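Local coordinates for protein glycerol trinitrate reductase (Agrobacterium tumefaciens, PDB 5EPD) that probably reduces nitrate esters such as glycerol trinitrate as an FMN-dependent member of the Old Yellow Enzyme family, captured here without its flavin, at residues 93-96 with 97-101; 200-203 with 204-207; 323-327 with 328-332. All coordinates share one frame; numbering follows the deposited sequence.

Contact 1 (93-96 with 97-101)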
# COMPACT_ATOMS: atom_id res chain seq x y z
N GLY A 93 -12.00 -0.58 5.79
CA GLY A 93 -11.76 0.79 6.25
C GLY A 93 -10.94 0.86 7.51
O GLY A 93 -10.58 -0.16 8.12
N ILE A 94 -10.62 2.08 7.90
CA ILE A 94 -9.92 2.29 9.16
C ILE A 94 -10.44 3.59 9.77
O ILE A 94 -9.70 4.32 10.41
CB ILE A 94 -8.38 2.26 8.97
CG1 ILE A 94 -7.62 2.35 10.30
CG2 ILE A 94 -7.93 3.36 8.02
CD1 ILE A 94 -8.10 1.35 11.33
N TYR A 95 -11.72 3.88 9.58
CA TYR A 95 -12.28 5.15 10.05
C TYR A 95 -13.40 5.02 11.08
O TYR A 95 -13.70 6.00 11.74
CB TYR A 95 -12.75 6.02 8.87
CG TYR A 95 -13.76 5.38 7.90
CD1 TYR A 95 -13.34 4.70 6.77
CD2 TYR A 95 -15.13 5.51 8.10
CE1 TYR A 95 -14.24 4.14 5.88
CE2 TYR A 95 -16.04 4.96 7.21
CZ TYR A 95 -15.58 4.28 6.10
OH TYR A 95 -16.47 3.72 5.21
N THR A 96 -14.03 3.84 11.20
CA THR A 96 -15.05 3.60 12.22
C THR A 96 -14.54 2.60 13.27
O THR A 96 -13.68 1.77 12.96
CB THR A 96 -16.36 3.03 11.63
OG1 THR A 96 -16.13 1.69 11.18
CG2 THR A 96 -16.87 3.88 10.50
N GLN A 97 -15.08 2.68 14.49
CA GLN A 97 -14.73 1.74 15.57
C GLN A 97 -14.94 0.27 15.19
O GLN A 97 -14.10 -0.57 15.56
CB GLN A 97 -15.53 2.01 16.85
CG GLN A 97 -14.95 1.33 18.09
CD GLN A 97 -13.53 1.83 18.44
OE1 GLN A 97 -13.21 3.00 18.25
NE2 GLN A 97 -12.69 0.94 18.96
N ALA A 98 -16.05 -0.05 14.51
CA ALA A 98 -16.31 -1.40 13.98
C ALA A 98 -15.10 -1.94 13.21
O ALA A 98 -14.64 -3.05 13.46
CB ALA A 98 -17.54 -1.41 13.07
N GLN A 99 -14.56 -1.13 12.30
CA GLN A 99 -13.37 -1.52 11.53
C GLN A 99 -12.14 -1.70 12.42
O GLN A 99 -11.44 -2.72 12.35
CB GLN A 99 -13.09 -0.49 10.44
CG GLN A 99 -14.20 -0.41 9.39
CD GLN A 99 -14.30 0.97 8.72
OE1 GLN A 99 -13.50 1.89 9.01
NE2 GLN A 99 -15.30 1.13 7.85
N ILE A 100 -11.87 -0.72 13.27
CA ILE A 100 -10.76 -0.83 14.20
C ILE A 100 -10.81 -2.18 14.91
O ILE A 100 -9.81 -2.94 14.93
CB ILE A 100 -10.81 0.32 15.22
CG1 ILE A 100 -10.58 1.66 14.50
CG2 ILE A 100 -9.75 0.11 16.30
CD1 ILE A 100 -10.75 2.88 15.39
N ASP A 101 -11.98 -2.49 15.49
CA ASP A 101 -12.15 -3.70 16.29
C ASP A 101 -11.99 -4.97 15.45
O ASP A 101 -11.38 -5.94 15.93
CB ASP A 101 -13.47 -3.67 17.06
CG ASP A 101 -13.52 -2.53 18.07
OD1 ASP A 101 -12.48 -1.86 18.30
OD2 ASP A 101 -14.61 -2.30 18.62

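Contact 2 (200-203 with 204-207)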
# COMPACT_ATOMS: atom_id res chain seq x y z
N GLY A 200 -1.36 5.51 -8.99
CA GLY A 200 -2.40 6.37 -9.59
C GLY A 200 -3.48 6.92 -8.67
O GLY A 200 -4.43 7.53 -9.15
N TYR A 201 -3.36 6.70 -7.36
CA TYR A 201 -4.38 7.12 -6.41
C TYR A 201 -4.13 8.56 -5.97
O TYR A 201 -3.25 9.21 -6.55
CB TYR A 201 -4.41 6.13 -5.25
CG TYR A 201 -4.75 4.73 -5.75
CD1 TYR A 201 -6.00 4.46 -6.33
CD2 TYR A 201 -3.82 3.70 -5.68
CE1 TYR A 201 -6.31 3.20 -6.80
CE2 TYR A 201 -4.14 2.43 -6.15
CZ TYR A 201 -5.39 2.19 -6.70
OH TYR A 201 -5.70 0.95 -7.17
N LEU A 202 -4.88 9.07 -4.98
CA LEU A 202 -5.04 10.52 -4.77
C LEU A 202 -3.72 11.27 -4.75
O LEU A 202 -3.53 12.28 -5.47
CB LEU A 202 -5.80 10.82 -3.47
CG LEU A 202 -6.10 12.30 -3.20
CD1 LEU A 202 -6.98 12.92 -4.28
CD2 LEU A 202 -6.76 12.50 -1.85
N LEU A 203 -2.80 10.77 -3.94
CA LEU A 203 -1.62 11.56 -3.65
C LEU A 203 -0.70 11.61 -4.87
O LEU A 203 -0.01 12.61 -5.06
CB LEU A 203 -0.88 11.02 -2.41
CG LEU A 203 -1.73 10.80 -1.15
CD1 LEU A 203 -0.91 10.26 0.03
CD2 LEU A 203 -2.46 12.09 -0.78
N GLU A 204 -0.69 10.54 -5.68
CA GLU A 204 0.09 10.50 -6.92
C GLU A 204 -0.60 11.35 -8.00
O GLU A 204 0.06 11.95 -8.88
CB GLU A 204 0.31 9.06 -7.43
CG GLU A 204 1.17 9.01 -8.71
CD GLU A 204 1.37 7.62 -9.32
OE1 GLU A 204 0.43 7.08 -9.95
OE2 GLU A 204 2.50 7.10 -9.23
N GLN A 205 -1.94 11.41 -7.96
CA GLN A 205 -2.66 12.23 -8.91
C GLN A 205 -2.18 13.67 -8.77
O GLN A 205 -2.08 14.38 -9.75
CB GLN A 205 -4.17 12.18 -8.67
CG GLN A 205 -4.86 10.94 -9.21
CD GLN A 205 -6.10 10.61 -8.41
OE1 GLN A 205 -6.92 11.49 -8.10
NE2 GLN A 205 -6.25 9.34 -8.06
N PHE A 206 -1.91 14.08 -7.53
CA PHE A 206 -1.40 15.41 -7.23
C PHE A 206 0.06 15.56 -7.66
O PHE A 206 0.43 16.59 -8.21
CB PHE A 206 -1.53 15.73 -5.72
CG PHE A 206 -2.83 16.38 -5.33
CD1 PHE A 206 -3.96 15.62 -5.07
CD2 PHE A 206 -2.93 17.78 -5.21
CE1 PHE A 206 -5.16 16.22 -4.69
CE2 PHE A 206 -4.13 18.38 -4.85
CZ PHE A 206 -5.25 17.60 -4.57
N ALA A 207 0.86 14.54 -7.37
CA ALA A 207 2.27 14.52 -7.67
C ALA A 207 2.64 14.58 -9.18
O ALA A 207 3.63 15.21 -9.56
CB ALA A 207 2.91 13.30 -7.03

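Contact 3 (323-327 with 328-332)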
# COMPACT_ATOMS: atom_id res chain seq x y z
N THR A 323 18.45 -11.18 -3.87
CA THR A 323 19.58 -11.44 -3.02
C THR A 323 20.77 -10.61 -3.45
O THR A 323 21.52 -10.10 -2.62
CB THR A 323 19.96 -12.94 -3.10
OG1 THR A 323 18.91 -13.73 -2.54
CG2 THR A 323 21.25 -13.22 -2.33
N SER A 324 20.94 -10.50 -4.77
CA SER A 324 22.02 -9.70 -5.36
C SER A 324 21.75 -8.20 -5.12
O SER A 324 22.65 -7.45 -4.74
CB SER A 324 22.13 -9.99 -6.86
OG SER A 324 20.97 -9.58 -7.57
N HIS A 325 20.49 -7.81 -5.37
CA HIS A 325 19.97 -6.47 -5.08
C HIS A 325 20.24 -6.03 -3.63
O HIS A 325 20.53 -4.87 -3.37
CB HIS A 325 18.46 -6.47 -5.33
CG HIS A 325 17.97 -5.35 -6.19
ND1 HIS A 325 17.10 -4.39 -5.73
CD2 HIS A 325 18.20 -5.07 -7.49
CE1 HIS A 325 16.82 -3.54 -6.71
NE2 HIS A 325 17.48 -3.93 -7.79
N LEU A 326 20.11 -6.97 -2.69
CA LEU A 326 20.40 -6.70 -1.27
C LEU A 326 21.90 -6.65 -1.02
O LEU A 326 22.38 -5.71 -0.39
CB LEU A 326 19.75 -7.76 -0.37
CG LEU A 326 18.35 -7.42 0.18
CD1 LEU A 326 17.44 -8.63 0.13
CD2 LEU A 326 18.40 -6.92 1.61
N ALA A 327 22.62 -7.67 -1.48
CA ALA A 327 24.09 -7.73 -1.44
C ALA A 327 24.72 -6.48 -2.05
O ALA A 327 25.70 -5.96 -1.53
CB ALA A 327 24.60 -8.97 -2.18
N ASP A 328 24.13 -5.99 -3.13
CA ASP A 328 24.60 -4.81 -3.84
C ASP A 328 24.33 -3.48 -3.13
O ASP A 328 24.77 -2.45 -3.61
CB ASP A 328 23.92 -4.74 -5.22
CG ASP A 328 24.79 -4.09 -6.27
OD1 ASP A 328 25.97 -4.48 -6.34
OD2 ASP A 328 24.29 -3.22 -7.03
N GLY A 329 23.59 -3.48 -2.02
CA GLY A 329 23.29 -2.25 -1.26
C GLY A 329 22.17 -1.40 -1.84
O GLY A 329 21.96 -0.28 -1.39
N ARG A 330 21.44 -1.93 -2.83
CA ARG A 330 20.35 -1.20 -3.51
C ARG A 330 19.07 -1.09 -2.66
O ARG A 330 18.31 -0.11 -2.81
CB ARG A 330 19.99 -1.89 -4.82
CG ARG A 330 21.15 -2.00 -5.78
CD ARG A 330 20.95 -3.12 -6.79
NE ARG A 330 21.51 -2.74 -8.08
CZ ARG A 330 20.82 -2.22 -9.10
NH1 ARG A 330 19.50 -2.03 -9.02
NH2 ARG A 330 21.45 -1.89 -10.22
N ALA A 331 18.84 -2.09 -1.80
CA ALA A 331 17.69 -2.09 -0.89
C ALA A 331 18.03 -2.80 0.39
O ALA A 331 19.01 -3.56 0.46
CB ALA A 331 16.49 -2.77 -1.53
N ASP A 332 17.18 -2.58 1.38
CA ASP A 332 17.29 -3.22 2.70
C ASP A 332 16.26 -4.35 2.91
O ASP A 332 16.52 -5.29 3.65
CB ASP A 332 17.08 -2.14 3.75
CG ASP A 332 17.96 -0.93 3.52
OD1 ASP A 332 19.19 -1.15 3.44
OD2 ASP A 332 17.43 0.20 3.37

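Contact 1 (93-96 with 97-101)
The carboxamide of Gln99 stands over one face of the Tyr95 ring, nearly perpendicular to it, with the two planes 83° apart. OE1 lies above the rim, 3.6 Å from Tyr95 CD1, while NE2 passes over the far end of the ring at 3.6 Å from Tyr95 CZ. The same OE1 is gripped by two backbone donors: Tyr95 N at 2.7 Å, almost in line with the amide C=O, and Thr96 N at 3.0 Å, which arrives from above the carbonyl plane. With NE2 bonded in turn to Gly54 O, both ends of the amide are held and its rotation is fixed. Thr96 is the N-cap of helix 97-112, and together with Gln99 it forms a capping box. In the return half of the box, Gln99 N reaches Thr96 OG1 through a long, weak bond of 3.4 Å; a chi1 of 70° sets OG1 between the backbone N and the carbonyl carbon, facing the start of the helix. The first regular helical bond follows, from Ile100 N to Thr96 O. Ile94 CD1 meets Ile100 CG1 at 4.0 Å, the two side chains crossing at about a right angle, and both isoleucines pack against helix 171-187.

Contact 2 (200-203 with 204-207)
Gln205 reaches back past the start of its helix to Gly200, where NE2 gives a hydrogen bond of 2.8 Å to Gly200 O. The bond is nearly straight (168°), uses a carbonyl lone pair, and lies close to the plane of the amide. Glu204 turns back to the same glycine: with CG anti to the backbone N (chi1 -178°) and the chain extended, OE1 comes to 2.6 Å from Gly200 N, though the angle there is poor and the bond weak. The apolar part of the contact is Leu202 CD1, 3.8 Å from Phe206 CE1, the two side chains running side by side. Tyr201 is the N-cap of helix 202-207, and its carbonyl accepts from Gln205 N at 2.9 Å. This helix follows barrel strand 193-196, with Leu203 and Phe206 packed on helices 171-187 and 227-240. Further out, Tyr201 OH bonds to Tyr88 and its ring meets Trp122 and His196 edge-to-face. The buried Gln205 amide is bonded at both ends, NE2 also to Val124 O and OE1 to Arg126 N, tying in the loop after strand 117-122. The buried Glu204 carboxylate has Lys208 as its counter-charge, which would probably keep it ionised.

Contact 3 (323-327 with 328-332)
Arg330 lays its aliphatic chain over the imidazole of His325: CD sits 3.7 Å from the ring centroid, 22° off the normal, a CH-pi contact displaced toward the rim near CD2. Bent at chi3, the chain brings the guanidinium past the ring's NE2 side, its plane 42° from the ring's. NE is satisfied by Asp328, two residues earlier, in a salt bridge of 3.0 Å to OD2; the donor comes to the anti side of that oxygen, and the acceptor lies close to the guanidinium plane. The backbone acceptors of the last turn of helix 319-327 are used one after another. Ser324 O takes Asp328 N at 2.6 Å. The next two bonds fold back from beyond the helix and, with the positive phi of Gly329 (80°), make a Schellman motif: Gly329 N bonds to Leu326 O at 3.0 Å, coming from above the carbonyl plane, while Arg330 N meets His325 O at 3.1 Å, nearly in line with the carbonyl, though the N-H itself points off at an angle. The residue whose backbone N satisfies His325 O also lays its side chain on the ring. After this turn the chain heads into barrel strand 333-336, and Leu326 CD2 touches the backbone of the loop just before it, 3.2 Å from Asp332 O. That oxygen accepts from Arg40 NH1. Asp332 has both carboxylate oxygens engaged, OD1 in a salt bridge with Arg304 and OD2 with Tyr311 N; Arg304 NH2 also bonds to Gly329 O, linking the capping turn to helix 300-306.

In the fold
The three contacts come in series along one TIM barrel of eight parallel strands, all at helix ends and none touching another. Contact 1 starts helix 97-112, in the crossover between strands 73-80 and 117-122. Contact 2 starts the short helix 202-207, which follows strand 193-196. Contact 3 closes helix 319-327 and leads into the last strand, 333-336. Centres of contacts 1 and 2 are about 24 Å apart, those of 2 and 3 about 29 Å, and those of 1 and 3, across the centre of the chain, about 37 Å. Helix 171-187 packs against both contacts 1 and 2. In chain order, contacts 1 and 2 follow barrel strands, whereas contact 3 precedes one.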